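Side-chain contacts in ribulose bisphosphate carboxylase (Hyperthermus butylicus DSM 5456, PDB 6HUN), which probably catalyses the magnesium-dependent carboxylation of ribulose 1,5-bisphosphate to two molecules of 3-phosphoglycerate, as a form III Rubisco acting in archaeal AMP degradation: residues E206-Q211 with E217-E222; L172-K177 with Y192-G197; A64-G69 with V103-E108. All coordinates share one frame; numbering follows the deposited sequence.

Contact 1 (E206-Q211 with E217-E222); sequences ENFASQ and EARLKE
One face of the Phe208 ring carries the guanidinium of Arg219, laid almost flat upon it: the planes are 21° apart, and Arg219 CZ stands over the middle of the ring, 3.5 Å from its centroid. This is a cation-pi stack with the charge over the face. At the ring's edge, in its plane, lies Gln211 OE1. The guanidinium in turn has the Phe208 ring on one face and, at its outer edge, the carbonyl oxygen of Ala209. Arg219 grips that oxygen end-on with two nitrogens, NH1 at 3.0 Å and NH2 at 2.9 Å from Ala209 O, so a single acceptor is shared in a forked pair of bonds. The NH2 donor sits in the carbonyl plane on a lone pair, whereas NH1 is tilted 34° from it. Both bonds are moderately bent. Stack and fork together fix the rotation of the guanidinium, which the side chain reaches by running out extended and then bending at chi3 (97°). The acceptor loop is itself braced by Gln211, whose amide folds back over its own segment: NE2 donates to Asn207 O at 2.9 Å, while OE1 receives Ala209 N at 3.0 Å. Further partners hold the arginine, since NH2 also forms a salt bridge to Asp204 and NE bonds to Tyr240; the carboxylate probably offsets the buried charge. The contact ties the loop that follows barrel strand 201-203, which includes the predicted magnesium ligand Glu206, to the start of helix 216-234. Tyr187, on helix 184-196, meets the Phe208 ring edge-to-face, and Asn207 is hydrogen-bonded to Asn117 and Ser121 of the second subunit.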
loop_
_atom_site.group_PDB
_atom_site.type_symbol
_atom_site.label_atom_id
_atom_site.label_comp_id
_atom_site.label_asym_id
_atom_site.label_seq_id
_atom_site.Cartn_x
_atom_site.Cartn_y
_atom_site.Cartn_z
ATOM N N GLU A 206 -3.185 15.938 -3.191
ATOM C CA GLU A 206 -2.566 14.613 -3.233
ATOM C C GLU A 206 -2.374 14.081 -4.644
ATOM O O GLU A 206 -1.491 13.234 -4.864
ATOM C CB GLU A 206 -3.401 13.622 -2.400
ATOM C CG GLU A 206 -4.700 13.191 -3.052
ATOM C CD GLU A 206 -5.776 14.252 -3.020
ATOM O OE1 GLU A 206 -6.733 14.128 -3.828
ATOM O OE2 GLU A 206 -5.667 15.208 -2.202
ATOM N N ASN A 207 -3.137 14.537 -5.607
ATOM C CA ASN A 207 -2.998 13.953 -6.937
ATOM C C ASN A 207 -2.262 14.887 -7.869
ATOM O O ASN A 207 -2.201 14.651 -9.074
ATOM C CB ASN A 207 -4.366 13.493 -7.503
ATOM C CG ASN A 207 -5.315 14.618 -7.769
ATOM O OD1 ASN A 207 -5.074 15.735 -7.355
ATOM N ND2 ASN A 207 -6.392 14.343 -8.505
ATOM N N PHE A 208 -1.666 15.945 -7.325
ATOM C CA PHE A 208 -0.792 16.795 -8.128
ATOM C C PHE A 208 0.561 16.109 -8.171
ATOM O O PHE A 208 1.034 15.613 -7.143
ATOM C CB PHE A 208 -0.677 18.169 -7.507
ATOM C CG PHE A 208 -0.571 19.272 -8.503
ATOM C CD1 PHE A 208 -0.360 18.995 -9.856
ATOM C CD2 PHE A 208 -0.638 20.593 -8.094
ATOM C CE1 PHE A 208 -0.233 20.000 -10.801
ATOM C CE2 PHE A 208 -0.511 21.608 -9.028
ATOM C CZ PHE A 208 -0.302 21.305 -10.397
ATOM N N ALA A 209 1.132 15.974 -9.371
ATOM C CA ALA A 209 2.438 15.340 -9.502
ATOM C C ALA A 209 3.204 16.121 -10.562
ATOM O O ALA A 209 3.589 17.276 -10.322
ATOM C CB ALA A 209 2.316 13.849 -9.878
ATOM N N SER A 210 3.384 15.553 -11.754
ATOM C CA SER A 210 3.939 16.322 -12.840
ATOM C C SER A 210 3.201 16.050 -14.141
ATOM O O SER A 210 3.802 15.710 -15.157
ATOM C CB SER A 210 5.437 16.074 -13.026
ATOM O OG SER A 210 6.007 17.075 -13.885
ATOM N N GLN A 211 1.889 16.254 -14.134
ATOM C CA GLN A 211 1.102 16.152 -15.357
ATOM C C GLN A 211 1.532 17.192 -16.391
ATOM O O GLN A 211 2.083 18.240 -16.041
ATOM C CB GLN A 211 -0.375 16.331 -15.035
ATOM C CG GLN A 211 -0.956 15.188 -14.183
ATOM C CD GLN A 211 -0.939 15.465 -12.677
ATOM O OE1 GLN A 211 -0.043 16.120 -12.158
ATOM N NE2 GLN A 211 -1.948 14.964 -11.980
ATOM N N GLU A 217 8.586 21.167 -12.383
ATOM C CA GLU A 217 9.608 22.208 -12.310
ATOM C C GLU A 217 9.018 23.576 -12.608
ATOM O O GLU A 217 9.310 24.555 -11.910
ATOM C CB GLU A 217 10.768 21.892 -13.256
ATOM C CG GLU A 217 11.678 23.121 -13.448
ATOM C CD GLU A 217 13.167 22.818 -13.520
ATOM O OE1 GLU A 217 13.534 21.678 -13.878
ATOM O OE2 GLU A 217 13.971 23.748 -13.258
ATOM N N ALA A 218 8.197 23.675 -13.653
ATOM C CA ALA A 218 7.634 24.970 -14.004
ATOM C C ALA A 218 6.672 25.450 -12.921
ATOM O O ALA A 218 6.614 26.643 -12.639
ATOM C CB ALA A 218 6.954 24.895 -15.375
ATOM N N ARG A 219 5.953 24.536 -12.282
ATOM C CA ARG A 219 5.064 24.883 -11.166
ATOM C C ARG A 219 5.848 25.361 -9.940
ATOM O O ARG A 219 5.539 26.425 -9.359
ATOM C CB ARG A 219 4.207 23.663 -10.804
ATOM C CG ARG A 219 3.422 23.831 -9.536
ATOM C CD ARG A 219 2.378 22.716 -9.441
ATOM N NE ARG A 219 2.795 21.584 -8.629
ATOM C CZ ARG A 219 3.039 20.375 -9.118
ATOM N NH1 ARG A 219 2.931 20.162 -10.426
ATOM N NH2 ARG A 219 3.397 19.400 -8.299
ATOM N N LEU A 220 6.914 24.635 -9.594
ATOM C CA LEU A 220 7.769 24.985 -8.461
ATOM C C LEU A 220 8.413 26.368 -8.631
ATOM O O LEU A 220 8.454 27.156 -7.686
ATOM C CB LEU A 220 8.847 23.914 -8.299
ATOM C CG LEU A 220 9.923 24.104 -7.240
ATOM C CD1 LEU A 220 9.219 24.215 -5.894
ATOM C CD2 LEU A 220 11.016 22.988 -7.280
ATOM N N LYS A 221 8.949 26.666 -9.810
ATOM C CA LYS A 221 9.472 28.016 -10.053
ATOM C C LYS A 221 8.418 29.088 -9.773
ATOM O O LYS A 221 8.703 30.107 -9.129
ATOM C CB LYS A 221 9.939 28.135 -11.499
ATOM C CG LYS A 221 11.024 27.152 -11.921
ATOM C CD LYS A 221 11.423 27.350 -13.393
ATOM C CE LYS A 221 12.254 28.618 -13.593
ATOM N NZ LYS A 221 11.453 29.889 -13.558
ATOM N N GLU A 222 7.206 28.911 -10.306
ATOM C CA GLU A 222 6.174 29.927 -10.132
ATOM C C GLU A 222 5.748 30.077 -8.673
ATOM O O GLU A 222 5.413 31.189 -8.238
ATOM C CB GLU A 222 4.960 29.620 -10.998
ATOM C CG GLU A 222 5.171 29.813 -12.473
ATOM C CD GLU A 222 5.540 31.231 -12.792
ATOM O OE1 GLU A 222 4.738 32.154 -12.466
ATOM O OE2 GLU A 222 6.648 31.427 -13.345
#

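Contact 2 (L172-K177 with Y192-G197); sequences LATVPK and YEILIG
Ile194 meets Thr174 and Pro176 across this contact, and it is the one residue of 192-197 that touches the strand segment. Before it in the helix comes Tyr192 and after it Leu195, and these two turn another side of the helix to helix 216-234, the tyrosine against Ala226 and the leucine against Ile227 and Ala230. At Ile194 the helix presents its inner face, and both ends of the branched side chain are used. The gamma methyl, CG2, lies anti to the backbone N (CG1 at chi1 -73°) and comes up to the branch carbon of the threonine, 3.9 Å from Thr174 CB. The longer arm extends further and brings CD1 to 4.0 Å from Thr174 CG2. That same CD1 approaches the proline ring more loosely, at 4.5 Å from Pro176 CG. Thr174 thus offers its carbon side to the helix: its own methyl is anti to the backbone N, and the two side chains meet at a slant. No hydrogen bond joins the segments, so the fit is one of apolar surfaces, with the backbones closest at Thr174 and Ile194, whose CA atoms are 7.4 Å apart. Leu409 of helix 405-409 and Ile199 also border both side chains. The chain then leaves the helix at Gly197 on its way to strand 201-203. This is the helix-on-strand packing of a beta-alpha-beta unit in a TIM barrel, here beside the strand end that leads on to Lys177, the predicted proton acceptor of the Rubisco active site.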
loop_
_atom_site.group_PDB
_atom_site.type_symbol
_atom_site.label_atom_id
_atom_site.label_comp_id
_atom_site.label_asym_id
_atom_site.label_seq_id
_atom_site.Cartn_x
_atom_site.Cartn_y
_atom_site.Cartn_z
ATOM N N LEU A 172 -0.651 27.203 9.761
ATOM C CA LEU A 172 -1.768 27.173 8.825
ATOM C C LEU A 172 -1.328 26.767 7.422
ATOM O O LEU A 172 -0.311 27.252 6.917
ATOM C CB LEU A 172 -2.437 28.539 8.764
ATOM C CG LEU A 172 -2.817 28.999 10.193
ATOM C CD1 LEU A 172 -3.116 30.490 10.213
ATOM C CD2 LEU A 172 -3.957 28.171 10.753
ATOM N N ALA A 173 -2.141 25.929 6.773
ATOM C CA ALA A 173 -1.888 25.468 5.406
ATOM C C ALA A 173 -3.158 25.575 4.566
ATOM O O ALA A 173 -4.266 25.471 5.095
ATOM C CB ALA A 173 -1.388 24.016 5.428
ATOM N N THR A 174 -3.003 25.806 3.259
ATOM C CA THR A 174 -4.131 25.860 2.321
ATOM C C THR A 174 -3.780 25.145 1.026
ATOM O O THR A 174 -2.735 25.431 0.444
ATOM C CB THR A 174 -4.517 27.296 1.966
ATOM O OG1 THR A 174 -5.056 27.923 3.124
ATOM C CG2 THR A 174 -5.586 27.325 0.847
ATOM N N VAL A 175 -4.672 24.273 0.569
ATOM C CA VAL A 175 -4.691 23.741 -0.798
ATOM C C VAL A 175 -5.560 24.618 -1.704
ATOM O O VAL A 175 -6.722 24.910 -1.375
ATOM C CB VAL A 175 -5.208 22.298 -0.812
ATOM C CG1 VAL A 175 -5.169 21.701 -2.243
ATOM C CG2 VAL A 175 -4.435 21.457 0.178
ATOM N N PRO A 176 -5.036 25.055 -2.850
ATOM C CA PRO A 176 -5.843 25.812 -3.813
ATOM C C PRO A 176 -7.142 25.112 -4.185
ATOM O O PRO A 176 -7.288 23.894 -4.098
ATOM C CB PRO A 176 -4.921 25.924 -5.033
ATOM C CG PRO A 176 -3.543 25.852 -4.466
ATOM C CD PRO A 176 -3.624 24.955 -3.258
ATOM N N LYS A 177 -8.103 25.917 -4.601
ATOM C CA LYS A 177 -9.311 25.410 -5.190
ATOM C C LYS A 177 -9.463 26.060 -6.556
ATOM O O LYS A 177 -9.299 27.283 -6.670
ATOM C CB LYS A 177 -10.541 25.700 -4.321
ATOM C CG LYS A 177 -10.564 24.950 -2.997
ATOM C CD LYS A 177 -11.771 25.381 -2.132
ATOM C CE LYS A 177 -13.122 24.810 -2.638
ATOM N NZ LYS A 177 -13.344 23.397 -2.201
ATOM N N TYR A 192 0.375 33.235 -4.302
ATOM C CA TYR A 192 0.687 34.554 -3.772
ATOM C C TYR A 192 -0.419 35.079 -2.860
ATOM O O TYR A 192 -0.159 35.508 -1.730
ATOM C CB TYR A 192 0.909 35.521 -4.922
ATOM C CG TYR A 192 1.150 36.939 -4.433
ATOM C CD1 TYR A 192 2.287 37.251 -3.700
ATOM C CD2 TYR A 192 0.251 37.945 -4.712
ATOM C CE1 TYR A 192 2.528 38.552 -3.267
ATOM C CE2 TYR A 192 0.481 39.258 -4.271
ATOM C CZ TYR A 192 1.622 39.541 -3.538
ATOM O OH TYR A 192 1.883 40.834 -3.083
ATOM N N GLU A 193 -1.660 35.074 -3.339
ATOM C CA GLU A 193 -2.744 35.640 -2.534
ATOM C C GLU A 193 -2.897 34.902 -1.208
ATOM O O GLU A 193 -3.144 35.530 -0.165
ATOM C CB GLU A 193 -4.051 35.589 -3.318
ATOM C CG GLU A 193 -3.857 35.854 -4.786
ATOM C CD GLU A 193 -5.099 36.399 -5.447
ATOM O OE1 GLU A 193 -5.911 35.586 -5.937
ATOM O OE2 GLU A 193 -5.254 37.640 -5.482
ATOM N N ILE A 194 -2.757 33.571 -1.241
ATOM C CA ILE A 194 -2.837 32.745 -0.033
ATOM C C ILE A 194 -1.776 33.185 0.980
ATOM O O ILE A 194 -2.090 33.544 2.118
ATOM C CB ILE A 194 -2.706 31.253 -0.409
ATOM C CG1 ILE A 194 -3.998 30.755 -1.086
ATOM C CG2 ILE A 194 -2.387 30.356 0.803
ATOM C CD1 ILE A 194 -3.823 29.534 -1.980
ATOM N N LEU A 195 -0.497 33.182 0.576
ATOM C CA LEU A 195 0.568 33.499 1.530
ATOM C C LEU A 195 0.508 34.948 1.996
ATOM O O LEU A 195 0.673 35.226 3.195
ATOM C CB LEU A 195 1.920 33.227 0.913
ATOM C CG LEU A 195 2.094 31.792 0.375
ATOM C CD1 LEU A 195 3.489 31.694 -0.141
ATOM C CD2 LEU A 195 1.865 30.785 1.469
ATOM N N ILE A 196 0.308 35.879 1.057
ATOM C CA ILE A 196 0.333 37.314 1.368
ATOM C C ILE A 196 -0.613 37.688 2.509
ATOM O O ILE A 196 -0.345 38.632 3.261
ATOM C CB ILE A 196 0.032 38.139 0.095
ATOM C CG1 ILE A 196 0.681 39.506 0.190
ATOM C CG2 ILE A 196 -1.482 38.292 -0.148
ATOM C CD1 ILE A 196 2.177 39.453 0.044
ATOM N N GLY A 197 -1.715 36.971 2.673
ATOM C CA GLY A 197 -2.586 37.342 3.765
ATOM C C GLY A 197 -2.355 36.650 5.092
ATOM O O GLY A 197 -3.095 36.921 6.036
#

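Contact 3 (A64-G69 with V103-E108); sequences AESSVG and VAYPVE
Chi1 of 58° puts Ser66 OG between its own backbone N and carbonyl carbon, while Tyr105, with chi1 -65° and chi2 86°, swings its ring up from the strand so that the phenol end reaches the serine. The two hydroxyls meet at 2.7 Å, Tyr105 OH donating to Ser66 OG. The serine oxygen lies near the plane of the ring, at its edge, and also comes within 3.2 Å of Tyr105 CE2. Ser66 CB follows at 3.6 Å from Tyr105 OH, so the serine flanks one corner of the ring. Ser66 OG is bonded as well to Ile62 O, one turn back in the helix. The pair joins the end of helix 55-65 to strand 99-105 of the mixed sheet in the N-terminal domain of Rubisco, where the helix packs against the sheet. Ser66 is the first residue to leave the helical conformation, and the exit is held by Ala64 O, which accepts both Ser67 N at 3.1 Å and Gly69 N at 2.8 Å, from opposite faces of its carbonyl plane. The buried Ser66 O has no partner in the model. On the strand, the Tyr105 side chain rests on Ala43 and Phe45 of strand 41-49.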
loop_
_atom_site.group_PDB
_atom_site.type_symbol
_atom_site.label_atom_id
_atom_site.label_comp_id
_atom_site.label_asym_id
_atom_site.label_seq_id
_atom_site.Cartn_x
_atom_site.Cartn_y
_atom_site.Cartn_z
ATOM N N ALA A 64 1.952 -18.430 13.502
ATOM C CA ALA A 64 2.834 -19.206 12.623
ATOM C C ALA A 64 3.032 -18.510 11.289
ATOM O O ALA A 64 4.155 -18.392 10.788
ATOM C CB ALA A 64 2.255 -20.606 12.395
ATOM N N GLU A 65 1.943 -18.062 10.683
ATOM C CA GLU A 65 2.055 -17.468 9.355
ATOM C C GLU A 65 2.844 -16.164 9.391
ATOM O O GLU A 65 3.535 -15.841 8.417
ATOM C CB GLU A 65 0.660 -17.259 8.766
ATOM C CG GLU A 65 0.601 -16.460 7.419
ATOM C CD GLU A 65 1.248 -17.178 6.244
ATOM O OE1 GLU A 65 1.839 -16.501 5.378
ATOM O OE2 GLU A 65 1.173 -18.422 6.183
ATOM N N SER A 66 2.742 -15.377 10.470
ATOM C CA SER A 66 3.465 -14.123 10.540
ATOM C C SER A 66 4.871 -14.290 11.114
ATOM O O SER A 66 5.543 -13.293 11.355
ATOM C CB SER A 66 2.662 -13.076 11.349
ATOM O OG SER A 66 2.400 -13.568 12.658
ATOM N N SER A 67 5.346 -15.524 11.283
ATOM C CA SER A 67 6.721 -15.715 11.750
ATOM C C SER A 67 7.412 -16.808 10.926
ATOM O O SER A 67 7.755 -16.560 9.771
ATOM C CB SER A 67 6.775 -15.978 13.270
ATOM O OG SER A 67 6.209 -17.195 13.722
ATOM N N VAL A 68 7.565 -18.012 11.471
ATOM C CA VAL A 68 8.438 -19.036 10.876
ATOM C C VAL A 68 7.665 -20.112 10.134
ATOM O O VAL A 68 8.266 -21.105 9.722
ATOM C CB VAL A 68 9.331 -19.707 11.938
ATOM C CG1 VAL A 68 10.228 -18.681 12.545
ATOM C CG2 VAL A 68 8.483 -20.337 12.976
ATOM N N GLY A 69 6.348 -19.958 9.970
ATOM C CA GLY A 69 5.614 -21.017 9.297
ATOM C C GLY A 69 5.619 -22.325 10.083
ATOM O O GLY A 69 5.840 -22.385 11.299
ATOM N N VAL A 103 0.089 -11.179 20.349
ATOM C CA VAL A 103 1.118 -12.068 19.830
ATOM C C VAL A 103 2.463 -11.412 20.078
ATOM O O VAL A 103 2.655 -10.234 19.767
ATOM C CB VAL A 103 0.926 -12.368 18.326
ATOM C CG1 VAL A 103 1.979 -13.421 17.839
ATOM C CG2 VAL A 103 -0.449 -12.876 18.082
ATOM N N ALA A 104 3.389 -12.173 20.648
ATOM C CA ALA A 104 4.739 -11.706 20.898
ATOM C C ALA A 104 5.689 -12.287 19.847
ATOM O O ALA A 104 5.611 -13.483 19.513
ATOM C CB ALA A 104 5.188 -12.122 22.327
ATOM N N TYR A 105 6.592 -11.433 19.349
ATOM C CA TYR A 105 7.505 -11.717 18.224
ATOM C C TYR A 105 8.944 -11.435 18.633
ATOM O O TYR A 105 9.275 -10.273 18.939
ATOM C CB TYR A 105 7.216 -10.844 16.981
ATOM C CG TYR A 105 5.880 -11.075 16.324
ATOM C CD1 TYR A 105 4.765 -10.410 16.762
ATOM C CD2 TYR A 105 5.738 -11.973 15.268
ATOM C CE1 TYR A 105 3.544 -10.623 16.208
ATOM C CE2 TYR A 105 4.496 -12.204 14.682
ATOM C CZ TYR A 105 3.395 -11.495 15.153
ATOM O OH TYR A 105 2.150 -11.704 14.592
ATOM N N PRO A 106 9.859 -12.394 18.491
ATOM C CA PRO A 106 11.288 -12.094 18.691
ATOM C C PRO A 106 11.803 -11.068 17.694
ATOM O O PRO A 106 11.455 -11.102 16.515
ATOM C CB PRO A 106 11.962 -13.452 18.466
ATOM C CG PRO A 106 10.862 -14.458 18.353
ATOM C CD PRO A 106 9.642 -13.729 17.925
ATOM N N VAL A 107 12.618 -10.124 18.173
ATOM C CA VAL A 107 13.039 -9.019 17.295
ATOM C C VAL A 107 13.920 -9.503 16.145
ATOM O O VAL A 107 14.005 -8.846 15.099
ATOM C CB VAL A 107 13.748 -7.908 18.102
ATOM C CG1 VAL A 107 14.290 -6.838 17.184
ATOM C CG2 VAL A 107 12.784 -7.214 19.028
ATOM N N GLU A 108 14.561 -10.657 16.295
ATOM C CA GLU A 108 15.374 -11.219 15.223
ATOM C C GLU A 108 14.552 -11.615 13.995
ATOM O O GLU A 108 15.138 -11.926 12.951
ATOM C CB GLU A 108 16.149 -12.439 15.752
ATOM C CG GLU A 108 17.179 -12.114 16.818
ATOM C CD GLU A 108 16.584 -11.840 18.200
ATOM O OE1 GLU A 108 17.338 -11.328 19.072
ATOM O OE2 GLU A 108 15.377 -12.122 18.424
#

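How the contacts relate
Along the chain the order is contact 3, contact 2, contact 1. Contact 3 belongs to the N-terminal domain, its centre about 43 Å from that of contact 1 and about 48 Å from that of contact 2. Contacts 1 and 2 share the catalytic barrel: their centres are about 16 Å apart, their nearest atoms about 6 Å, and they do not touch. Helix 184-196 links them, since it follows strand 171-174 and precedes strand 201-203 in the chain and also packs against helix 216-234. In the dimer, contact 3 of one subunit meets contact 1 of the other: Ser67 O accepts a hydrogen bond from Asn207 of the second subunit, bringing one subunit's N-terminal domain to the other's barrel beside the predicted metal ligands.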